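Local coordinates for protein chaperone CupB2 (Pseudomonas aeruginosa, PDB 3Q48) that probably acts as a periplasmic chaperone that helps fold and escort pilus subunits during fimbria assembly, at residues A[35-40]-A[140-145]; A[109-114]-A[181-186]; A[185-190]-A[204-209]. All coordinates share one frame; numbering follows the deposited sequence.

Contact 1 (A[35-40]-A[140-145]); sequences TRVVFP and FKLFFR
Val37 and Phe39 of strand 36-40 bond through both backbone N and O to strand 140-145, the two running parallel with axes 16° apart. Val37 N donates to Lys141 O (2.8 Å) and Phe39 N to Phe143 O (2.7 Å); in return Phe143 N donates to Val37 O and Arg145 N to Phe39 O. Side chains alternate between the two faces. On that of Val37, Phe39, Leu142 and Phe144, Phe39 CB touches methyl CD2 of Leu142 at 3.7 Å, while its ring carbon CD2 lies 3.9 Å from CD1 of Phe144, the two side chains crossing at a slant. On the other, Val38 CG1 sits over one face of the Arg145 guanidinium, offset toward its rim and 3.7 Å from NH1, and Arg36 NH1 comes up to the edge of the Phe143 ring, 4.0 Å from CE2, with the two planes 37° apart. A first strand pairing parallel with the last strand of an immunoglobulin-like domain is the arrangement of PapD-type chaperones. By analogy with them, Arg36 and Lys141 probably correspond to the arginine and lysine of the interdomain cleft that receive a pilus subunit's C-terminal carboxylate. Here water 2 accepts from both, 2.9 Å from Arg36 NH2. With CG between the backbone N and carbonyl carbon (chi1 70°) and further bends at chi2 and chi3, the Arg36 chain folds back along its own strand, where NE donates to Thr35 OG1 at 3.1 Å, in the guanidinium plane. Farther out, salt bridges from Arg145 NE to Glu111 and from NH1 to Asp235 of the C-terminal domain probably hold the guanidinium in place, an interdomain network known from PapD. On the face of Val37 and Phe39, the Phe39 ring packs on Phe80, Ile99 and Tyr101.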
loop_
_atom_site.group_PDB
_atom_site.type_symbol
_atom_site.label_atom_id
_atom_site.label_comp_id
_atom_site.label_asym_id
_atom_site.label_seq_id
_atom_site.Cartn_x
_atom_site.Cartn_y
_atom_site.Cartn_z
ATOM N N THR A 35 6.866 4.519 1.631
ATOM C CA THR A 35 6.312 3.237 2.043
ATOM C C THR A 35 5.226 2.814 1.019
ATOM O O THR A 35 4.893 1.627 0.911
ATOM C CB THR A 35 5.786 3.200 3.502
ATOM O OG1 THR A 35 4.597 3.968 3.608
ATOM C CG2 THR A 35 6.844 3.735 4.545
ATOM N N ARG A 36 4.699 3.775 0.261
ATOM C CA ARG A 36 3.736 3.470 -0.791
ATOM C C ARG A 36 3.895 4.488 -1.906
ATOM O O ARG A 36 4.442 5.559 -1.658
ATOM C CB ARG A 36 2.261 3.442 -0.282
ATOM C CG ARG A 36 1.719 4.829 0.105
ATOM C CD ARG A 36 1.132 4.876 1.537
ATOM N NE ARG A 36 1.785 3.860 2.313
ATOM C CZ ARG A 36 1.213 2.732 2.750
ATOM N NH1 ARG A 36 -0.109 2.462 2.596
ATOM N NH2 ARG A 36 1.982 1.896 3.441
ATOM N N VAL A 37 3.396 4.155 -3.108
ATOM C CA VAL A 37 3.362 5.110 -4.231
ATOM C C VAL A 37 1.902 5.462 -4.631
ATOM O O VAL A 37 1.093 4.576 -4.856
ATOM C CB VAL A 37 4.140 4.565 -5.452
ATOM C CG1 VAL A 37 3.998 5.491 -6.613
ATOM C CG2 VAL A 37 5.667 4.306 -5.091
ATOM N N VAL A 38 1.565 6.749 -4.708
ATOM C CA VAL A 38 0.269 7.131 -5.185
ATOM C C VAL A 38 0.438 7.617 -6.597
ATOM O O VAL A 38 1.272 8.498 -6.881
ATOM C CB VAL A 38 -0.364 8.205 -4.316
ATOM C CG1 VAL A 38 -1.704 8.630 -4.900
ATOM C CG2 VAL A 38 -0.583 7.656 -2.892
ATOM N N PHE A 39 -0.325 7.018 -7.505
ATOM C CA PHE A 39 -0.189 7.404 -8.862
ATOM C C PHE A 39 -1.482 8.060 -9.267
ATOM O O PHE A 39 -2.489 7.377 -9.444
ATOM C CB PHE A 39 0.158 6.231 -9.770
ATOM C CG PHE A 39 0.692 6.661 -11.077
ATOM C CD1 PHE A 39 2.014 6.414 -11.406
ATOM C CD2 PHE A 39 -0.137 7.357 -12.000
ATOM C CE1 PHE A 39 2.557 6.853 -12.647
ATOM C CE2 PHE A 39 0.376 7.804 -13.267
ATOM C CZ PHE A 39 1.752 7.555 -13.566
ATOM N N PRO A 40 -1.453 9.391 -9.429
ATOM C CA PRO A 40 -2.663 10.145 -9.800
ATOM C C PRO A 40 -2.884 10.089 -11.316
ATOM O O PRO A 40 -1.947 10.347 -12.090
ATOM C CB PRO A 40 -2.361 11.569 -9.306
ATOM C CG PRO A 40 -0.822 11.578 -8.915
ATOM C CD PRO A 40 -0.249 10.248 -9.385
ATOM N N PHE A 140 6.359 -2.578 -2.253
ATOM C CA PHE A 140 5.494 -1.370 -1.943
ATOM C C PHE A 140 4.143 -1.283 -2.699
ATOM O O PHE A 140 4.054 -1.597 -3.881
ATOM C CB PHE A 140 6.274 -0.055 -2.203
ATOM C CG PHE A 140 7.636 -0.069 -1.596
ATOM C CD1 PHE A 140 7.816 0.341 -0.270
ATOM C CD2 PHE A 140 8.724 -0.622 -2.298
ATOM C CE1 PHE A 140 9.096 0.247 0.346
ATOM C CE2 PHE A 140 9.970 -0.712 -1.713
ATOM C CZ PHE A 140 10.175 -0.275 -0.391
ATOM N N LYS A 141 3.097 -0.831 -2.022
ATOM C CA LYS A 141 1.830 -0.700 -2.662
ATOM C C LYS A 141 1.899 0.449 -3.628
ATOM O O LYS A 141 2.436 1.526 -3.286
ATOM C CB LYS A 141 0.741 -0.436 -1.632
ATOM C CG LYS A 141 0.427 -1.624 -0.827
ATOM C CD LYS A 141 -0.429 -1.260 0.386
ATOM C CE LYS A 141 -0.374 -2.484 1.348
ATOM N NZ LYS A 141 -1.054 -2.264 2.658
ATOM N N LEU A 142 1.339 0.239 -4.821
ATOM C CA LEU A 142 1.111 1.342 -5.765
ATOM C C LEU A 142 -0.403 1.540 -5.986
ATOM O O LEU A 142 -1.120 0.639 -6.409
ATOM C CB LEU A 142 1.857 1.093 -7.074
ATOM C CG LEU A 142 2.214 2.247 -8.049
ATOM C CD1 LEU A 142 3.134 1.728 -9.127
ATOM C CD2 LEU A 142 1.020 2.826 -8.737
ATOM N N PHE A 143 -0.897 2.710 -5.645
ATOM C CA PHE A 143 -2.299 3.047 -5.815
ATOM C C PHE A 143 -2.522 3.936 -7.055
ATOM O O PHE A 143 -2.150 5.112 -7.093
ATOM C CB PHE A 143 -2.863 3.752 -4.562
ATOM C CG PHE A 143 -2.689 2.968 -3.277
ATOM C CD1 PHE A 143 -3.482 1.863 -2.999
ATOM C CD2 PHE A 143 -1.750 3.369 -2.334
ATOM C CE1 PHE A 143 -3.320 1.139 -1.786
ATOM C CE2 PHE A 143 -1.580 2.676 -1.120
ATOM C CZ PHE A 143 -2.358 1.585 -0.838
ATOM N N PHE A 144 -3.134 3.367 -8.084
ATOM C CA PHE A 144 -3.560 4.201 -9.200
ATOM C C PHE A 144 -4.877 4.818 -8.803
ATOM O O PHE A 144 -5.831 4.082 -8.472
ATOM C CB PHE A 144 -3.797 3.393 -10.433
ATOM C CG PHE A 144 -4.179 4.210 -11.574
ATOM C CD1 PHE A 144 -3.198 4.926 -12.280
ATOM C CD2 PHE A 144 -5.521 4.312 -11.947
ATOM C CE1 PHE A 144 -3.535 5.723 -13.405
ATOM C CE2 PHE A 144 -5.902 5.141 -13.069
ATOM C CZ PHE A 144 -4.899 5.847 -13.795
ATOM N N ARG A 145 -4.917 6.158 -8.840
ATOM C CA ARG A 145 -6.046 6.907 -8.343
ATOM C C ARG A 145 -6.694 7.830 -9.412
ATOM O O ARG A 145 -6.114 8.880 -9.785
ATOM C CB ARG A 145 -5.641 7.682 -7.104
ATOM C CG ARG A 145 -6.781 8.369 -6.420
ATOM C CD ARG A 145 -6.252 9.086 -5.205
ATOM N NE ARG A 145 -5.812 8.142 -4.172
ATOM C CZ ARG A 145 -5.048 8.476 -3.127
ATOM N NH1 ARG A 145 -4.621 9.746 -2.986
ATOM N NH2 ARG A 145 -4.735 7.545 -2.219
HETATM O O HOH W 1 3.381 -0.287 0.863
HETATM O O HOH W 2 0.623 -0.551 4.142
#

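Contact 2 (A[109-114]-A[181-186]); sequences DRESLF and TPYYVS
Glu111 reaches across to the turn at Pro182-Tyr184 with both its backbone and its carboxylate. Its N donates to Pro182 O at 3.0 Å, and its OE1, met nearly along the C-O axis, accepts from Tyr184 N at 2.9 Å. The Glu111 side chain is extended beyond CG, and the carboxylate stands almost upright to the Tyr183 ring, planes 84° apart, with OE2 at the ring edge, 3.8 Å from CD1. Tight packing continues at Tyr184: Leu113 crosses its ring at about a right angle, CB lying 3.4 Å from CZ, and Glu111 CB is at the ring's edge. On the looser side, waters mediate. Water 4 accepts from Leu113 N at 2.7 Å and also bonds Tyr184 OH; water 3 joins that hydroxyl only weakly to Glu111 O. There too Asp109 and Arg110 form a side-on salt bridge with each other, Arg110 NH2 to Asp109 OD2 being 2.7 Å. Glu111, a residue of the N-terminal domain, thus bonds to the C-terminal domain by main chain and carboxylate, its charge probably balanced by Arg145, which holds OE2 and is itself paired with Asp235 of that domain; this probably helps set the angle between the domains.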
loop_
_atom_site.group_PDB
_atom_site.type_symbol
_atom_site.label_atom_id
_atom_site.label_comp_id
_atom_site.label_asym_id
_atom_site.label_seq_id
_atom_site.Cartn_x
_atom_site.Cartn_y
_atom_site.Cartn_z
ATOM N N ASP A 109 -13.850 4.389 -11.337
ATOM C CA ASP A 109 -14.659 4.743 -10.138
ATOM C C ASP A 109 -14.036 4.286 -8.801
ATOM O O ASP A 109 -14.680 4.359 -7.746
ATOM C CB ASP A 109 -16.000 4.021 -10.224
ATOM C CG ASP A 109 -15.833 2.524 -10.011
ATOM O OD1 ASP A 109 -14.979 1.923 -10.703
ATOM O OD2 ASP A 109 -16.528 1.955 -9.161
ATOM N N ARG A 110 -12.814 3.763 -8.879
ATOM C CA ARG A 110 -12.098 3.247 -7.724
ATOM C C ARG A 110 -10.613 3.159 -8.003
ATOM O O ARG A 110 -10.177 3.081 -9.154
ATOM C CB ARG A 110 -12.658 1.880 -7.271
ATOM C CG ARG A 110 -12.468 0.766 -8.286
ATOM C CD ARG A 110 -13.378 -0.410 -7.963
ATOM N NE ARG A 110 -14.778 -0.156 -8.361
ATOM C CZ ARG A 110 -15.812 -0.887 -7.942
ATOM N NH1 ARG A 110 -15.606 -1.917 -7.111
ATOM N NH2 ARG A 110 -17.042 -0.586 -8.344
ATOM N N GLU A 111 -9.840 3.199 -6.924
ATOM C CA GLU A 111 -8.399 3.015 -6.982
ATOM C C GLU A 111 -8.111 1.624 -7.543
ATOM O O GLU A 111 -8.896 0.668 -7.351
ATOM C CB GLU A 111 -7.818 3.159 -5.564
ATOM C CG GLU A 111 -7.475 4.587 -5.224
ATOM C CD GLU A 111 -6.870 4.776 -3.816
ATOM O OE1 GLU A 111 -7.040 3.891 -2.903
ATOM O OE2 GLU A 111 -6.238 5.842 -3.634
ATOM N N SER A 112 -6.994 1.524 -8.252
ATOM C CA SER A 112 -6.376 0.207 -8.559
ATOM C C SER A 112 -5.057 -0.001 -7.803
ATOM O O SER A 112 -4.301 0.947 -7.537
ATOM C CB SER A 112 -6.180 0.032 -10.041
ATOM O OG SER A 112 -7.454 -0.123 -10.647
ATOM N N LEU A 113 -4.842 -1.261 -7.433
ATOM C CA LEU A 113 -3.691 -1.661 -6.640
ATOM C C LEU A 113 -2.638 -2.453 -7.445
ATOM O O LEU A 113 -2.951 -3.486 -8.047
ATOM C CB LEU A 113 -4.184 -2.480 -5.487
ATOM C CG LEU A 113 -3.083 -3.032 -4.605
ATOM C CD1 LEU A 113 -2.239 -1.939 -3.883
ATOM C CD2 LEU A 113 -3.811 -4.018 -3.676
ATOM N N PHE A 114 -1.415 -1.915 -7.470
ATOM C CA PHE A 114 -0.233 -2.552 -8.050
ATOM C C PHE A 114 0.910 -2.615 -7.022
ATOM O O PHE A 114 0.814 -2.051 -5.907
ATOM C CB PHE A 114 0.190 -1.811 -9.306
ATOM C CG PHE A 114 -0.823 -1.914 -10.435
ATOM C CD1 PHE A 114 -0.755 -2.957 -11.354
ATOM C CD2 PHE A 114 -1.858 -1.001 -10.546
ATOM C CE1 PHE A 114 -1.684 -3.079 -12.395
ATOM C CE2 PHE A 114 -2.836 -1.118 -11.609
ATOM C CZ PHE A 114 -2.722 -2.152 -12.526
ATOM N N THR A 181 -16.344 2.615 0.229
ATOM C CA THR A 181 -15.690 3.749 -0.414
ATOM C C THR A 181 -14.855 3.314 -1.639
ATOM O O THR A 181 -14.604 2.111 -1.826
ATOM C CB THR A 181 -14.665 4.487 0.573
ATOM O OG1 THR A 181 -13.429 3.748 0.643
ATOM C CG2 THR A 181 -15.240 4.681 1.955
ATOM N N PRO A 182 -14.405 4.289 -2.472
ATOM C CA PRO A 182 -13.587 3.859 -3.636
ATOM C C PRO A 182 -12.112 3.589 -3.376
ATOM O O PRO A 182 -11.396 3.225 -4.316
ATOM C CB PRO A 182 -13.810 4.978 -4.707
ATOM C CG PRO A 182 -14.390 6.184 -3.962
ATOM C CD PRO A 182 -14.931 5.673 -2.602
ATOM N N TYR A 183 -11.658 3.699 -2.113
ATOM C CA TYR A 183 -10.230 3.731 -1.755
ATOM C C TYR A 183 -9.822 2.491 -1.011
ATOM O O TYR A 183 -10.587 1.950 -0.231
ATOM C CB TYR A 183 -9.943 4.913 -0.849
ATOM C CG TYR A 183 -10.434 6.207 -1.384
ATOM C CD1 TYR A 183 -9.658 6.944 -2.285
ATOM C CD2 TYR A 183 -11.688 6.710 -1.002
ATOM C CE1 TYR A 183 -10.118 8.171 -2.829
ATOM C CE2 TYR A 183 -12.162 7.893 -1.549
ATOM C CZ TYR A 183 -11.371 8.618 -2.449
ATOM O OH TYR A 183 -11.862 9.805 -2.955
ATOM N N TYR A 184 -8.592 2.053 -1.210
ATOM C CA TYR A 184 -8.029 1.070 -0.301
ATOM C C TYR A 184 -7.890 1.761 1.044
ATOM O O TYR A 184 -7.691 3.001 1.115
ATOM C CB TYR A 184 -6.666 0.545 -0.831
ATOM C CG TYR A 184 -6.857 -0.394 -2.028
ATOM C CD1 TYR A 184 -6.934 -1.772 -1.846
ATOM C CD2 TYR A 184 -7.020 0.112 -3.324
ATOM C CE1 TYR A 184 -7.164 -2.629 -2.955
ATOM C CE2 TYR A 184 -7.233 -0.707 -4.407
ATOM C CZ TYR A 184 -7.317 -2.076 -4.220
ATOM O OH TYR A 184 -7.566 -2.897 -5.297
ATOM N N VAL A 185 -8.031 0.999 2.119
ATOM C CA VAL A 185 -7.744 1.539 3.421
ATOM C C VAL A 185 -6.797 0.567 4.030
ATOM O O VAL A 185 -7.120 -0.594 4.151
ATOM C CB VAL A 185 -9.051 1.697 4.244
ATOM C CG1 VAL A 185 -8.753 2.139 5.802
ATOM C CG2 VAL A 185 -9.976 2.674 3.530
ATOM N N SER A 186 -5.602 1.015 4.365
ATOM C CA SER A 186 -4.586 0.140 4.979
ATOM C C SER A 186 -4.525 0.350 6.476
ATOM O O SER A 186 -4.394 1.488 6.929
ATOM C CB SER A 186 -3.199 0.426 4.377
ATOM O OG SER A 186 -3.269 0.205 2.983
HETATM O O HOH W 3 -9.898 -2.507 -6.591
HETATM O O HOH W 4 -6.723 -3.135 -8.038
#

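Contact 3 (A[185-190]-A[204-209]); sequences VSFASV and GMVAPF
Val185 and Val206 exchange two backbone hydrogen bonds, Val185 N to Val206 O at 2.9 Å and Val206 N to Val185 O at 3.0 Å, as a hydrogen-bonded antiparallel pair. The second such pair is Phe187 with Gly204: Phe187 N donates to Gly204 O at 2.7 Å, whereas the return bond from Gly204 N to Phe187 O is longer, 3.2 Å, and bent at the acceptor, its C=O...N angle being 138°. Between them Ser186 and Met205 form the non-hydrogen-bonded pair; Ser186 bonds through its backbone to Ile233 of the adjoining strand. The carbonyl oxygens of Val185 and Gly204 each accept one N-H and also receive a CA-H contact, from Met205 and Ser186 respectively. These strands form the hairpin 185-194/197-206 of the C-terminal immunoglobulin-like domain, strand 197-206 being the outermost of its four-stranded sheet. Apolar contacts lie on the face of Val185, Phe187 and Val206. Val206 CG1, placed between its backbone N and carbonyl carbon (chi1 69°), touches Val185 CB at 3.9 Å and Phe187 CE2 at 3.8 Å. The Phe187 ring turns its edge to the Gly204 peptide; the backbone angles of Gly204 (phi 149°) would press a CB against the preceding carbonyl oxygen. On the opposite face Ser186 OG lies 3.5 Å from Met205 SD, and the hydroxyl also has a weak hydrogen bond with Lys141 NZ of the N-terminal domain. After Phe187 the chain turns a corner at Ala188, where the backbones of Ala188 and Ser189 bond to that of Glu231. The backbone polar groups that meet across the hairpin are thus paired, with apolar side chains on the face of Val185, Phe187 and Val206, while the serine hydroxyl faces a lysine that probably serves subunit binding.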
loop_
_atom_site.group_PDB
_atom_site.type_symbol
_atom_site.label_atom_id
_atom_site.label_comp_id
_atom_site.label_asym_id
_atom_site.label_seq_id
_atom_site.Cartn_x
_atom_site.Cartn_y
_atom_site.Cartn_z
ATOM N N VAL A 185 -8.031 0.999 2.119
ATOM C CA VAL A 185 -7.744 1.539 3.421
ATOM C C VAL A 185 -6.797 0.567 4.030
ATOM O O VAL A 185 -7.120 -0.594 4.151
ATOM C CB VAL A 185 -9.051 1.697 4.244
ATOM C CG1 VAL A 185 -8.753 2.139 5.802
ATOM C CG2 VAL A 185 -9.976 2.674 3.530
ATOM N N SER A 186 -5.602 1.015 4.365
ATOM C CA SER A 186 -4.586 0.140 4.979
ATOM C C SER A 186 -4.525 0.350 6.476
ATOM O O SER A 186 -4.394 1.488 6.929
ATOM C CB SER A 186 -3.199 0.426 4.377
ATOM O OG SER A 186 -3.269 0.205 2.983
ATOM N N PHE A 187 -4.621 -0.736 7.226
ATOM C CA PHE A 187 -4.579 -0.685 8.681
ATOM C C PHE A 187 -3.206 -1.075 9.223
ATOM O O PHE A 187 -2.723 -2.180 8.904
ATOM C CB PHE A 187 -5.590 -1.660 9.297
ATOM C CG PHE A 187 -6.991 -1.480 8.812
ATOM C CD1 PHE A 187 -7.834 -0.547 9.407
ATOM C CD2 PHE A 187 -7.499 -2.302 7.797
ATOM C CE1 PHE A 187 -9.147 -0.388 8.947
ATOM C CE2 PHE A 187 -8.820 -2.160 7.347
ATOM C CZ PHE A 187 -9.641 -1.207 7.920
ATOM N N ALA A 188 -2.601 -0.221 10.054
ATOM C CA ALA A 188 -1.380 -0.602 10.757
ATOM C C ALA A 188 -1.722 -1.425 11.974
ATOM O O ALA A 188 -0.868 -2.170 12.492
ATOM C CB ALA A 188 -0.559 0.635 11.175
ATOM N N SER A 189 -2.956 -1.273 12.465
ATOM C CA SER A 189 -3.398 -2.039 13.638
ATOM C C SER A 189 -4.861 -1.904 13.769
ATOM O O SER A 189 -5.410 -0.875 13.393
ATOM C CB SER A 189 -2.736 -1.545 14.940
ATOM O OG SER A 189 -3.144 -0.226 15.257
ATOM N N VAL A 190 -5.493 -2.953 14.291
ATOM C CA VAL A 190 -6.918 -2.989 14.559
ATOM C C VAL A 190 -7.036 -3.647 15.905
ATOM O O VAL A 190 -6.368 -4.624 16.175
ATOM C CB VAL A 190 -7.640 -3.855 13.502
ATOM C CG1 VAL A 190 -9.174 -4.053 13.822
ATOM C CG2 VAL A 190 -7.423 -3.247 12.142
ATOM N N GLY A 204 -3.804 -5.098 8.100
ATOM C CA GLY A 204 -4.245 -5.537 6.797
ATOM C C GLY A 204 -4.765 -4.383 5.984
ATOM O O GLY A 204 -4.457 -3.209 6.246
ATOM N N MET A 205 -5.550 -4.714 4.983
ATOM C CA MET A 205 -6.001 -3.729 4.033
ATOM C C MET A 205 -7.336 -4.214 3.537
ATOM O O MET A 205 -7.517 -5.420 3.296
ATOM C CB MET A 205 -5.039 -3.657 2.844
ATOM C CG MET A 205 -5.388 -2.574 1.905
ATOM S SD MET A 205 -4.186 -2.211 0.612
ATOM C CE MET A 205 -3.936 -3.822 -0.179
ATOM N N VAL A 206 -8.252 -3.268 3.381
ATOM C CA VAL A 206 -9.538 -3.546 2.841
ATOM C C VAL A 206 -9.624 -2.735 1.533
ATOM O O VAL A 206 -9.249 -1.551 1.449
ATOM C CB VAL A 206 -10.691 -3.244 3.873
ATOM C CG1 VAL A 206 -10.849 -1.720 4.145
ATOM C CG2 VAL A 206 -12.025 -3.857 3.419
ATOM N N ALA A 207 -10.081 -3.439 0.510
ATOM C CA ALA A 207 -10.167 -2.961 -0.866
ATOM C C ALA A 207 -11.460 -2.158 -1.002
ATOM O O ALA A 207 -12.429 -2.409 -0.231
ATOM C CB ALA A 207 -10.190 -4.187 -1.808
ATOM N N PRO A 208 -11.499 -1.219 -1.973
ATOM C CA PRO A 208 -12.728 -0.453 -2.209
ATOM C C PRO A 208 -13.971 -1.380 -2.364
ATOM O O PRO A 208 -13.882 -2.459 -2.941
ATOM C CB PRO A 208 -12.475 0.266 -3.550
ATOM C CG PRO A 208 -11.000 0.125 -3.828
ATOM C CD PRO A 208 -10.552 -1.125 -3.106
ATOM N N PHE A 209 -15.108 -0.951 -1.835
ATOM C CA PHE A 209 -16.347 -1.673 -2.043
ATOM C C PHE A 209 -16.215 -3.170 -1.643
ATOM O O PHE A 209 -16.782 -4.067 -2.294
ATOM C CB PHE A 209 -16.836 -1.441 -3.480
ATOM C CG PHE A 209 -16.893 0.025 -3.872
ATOM C CD1 PHE A 209 -17.686 0.935 -3.160
ATOM C CD2 PHE A 209 -16.182 0.497 -4.999
ATOM C CE1 PHE A 209 -17.783 2.307 -3.554
ATOM C CE2 PHE A 209 -16.241 1.861 -5.385
ATOM C CZ PHE A 209 -17.041 2.770 -4.647
#

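From the N terminus, strand 36-40 is the first element of the N-terminal domain, and contact 1 brings it beside strand 136-145, closing a loop of 99 residues. Segment 109-114 lies within that loop, but its partner 181-186 comes after it in the C-terminal domain, so contact 2 crosses contact 1 and joins the two domains. Contact 3 opens on residues 185 and 186, where contact 2 ends, and closes the short hairpin back to 204-209, in series with contact 1. Strands 112-121 and 136-145 are neighbours in one sheet, 185-194 and 197-206 in another. Across the cleft between the domains, Lys141 of contact 1 approaches Met205, and Phe143 packs on Tyr184.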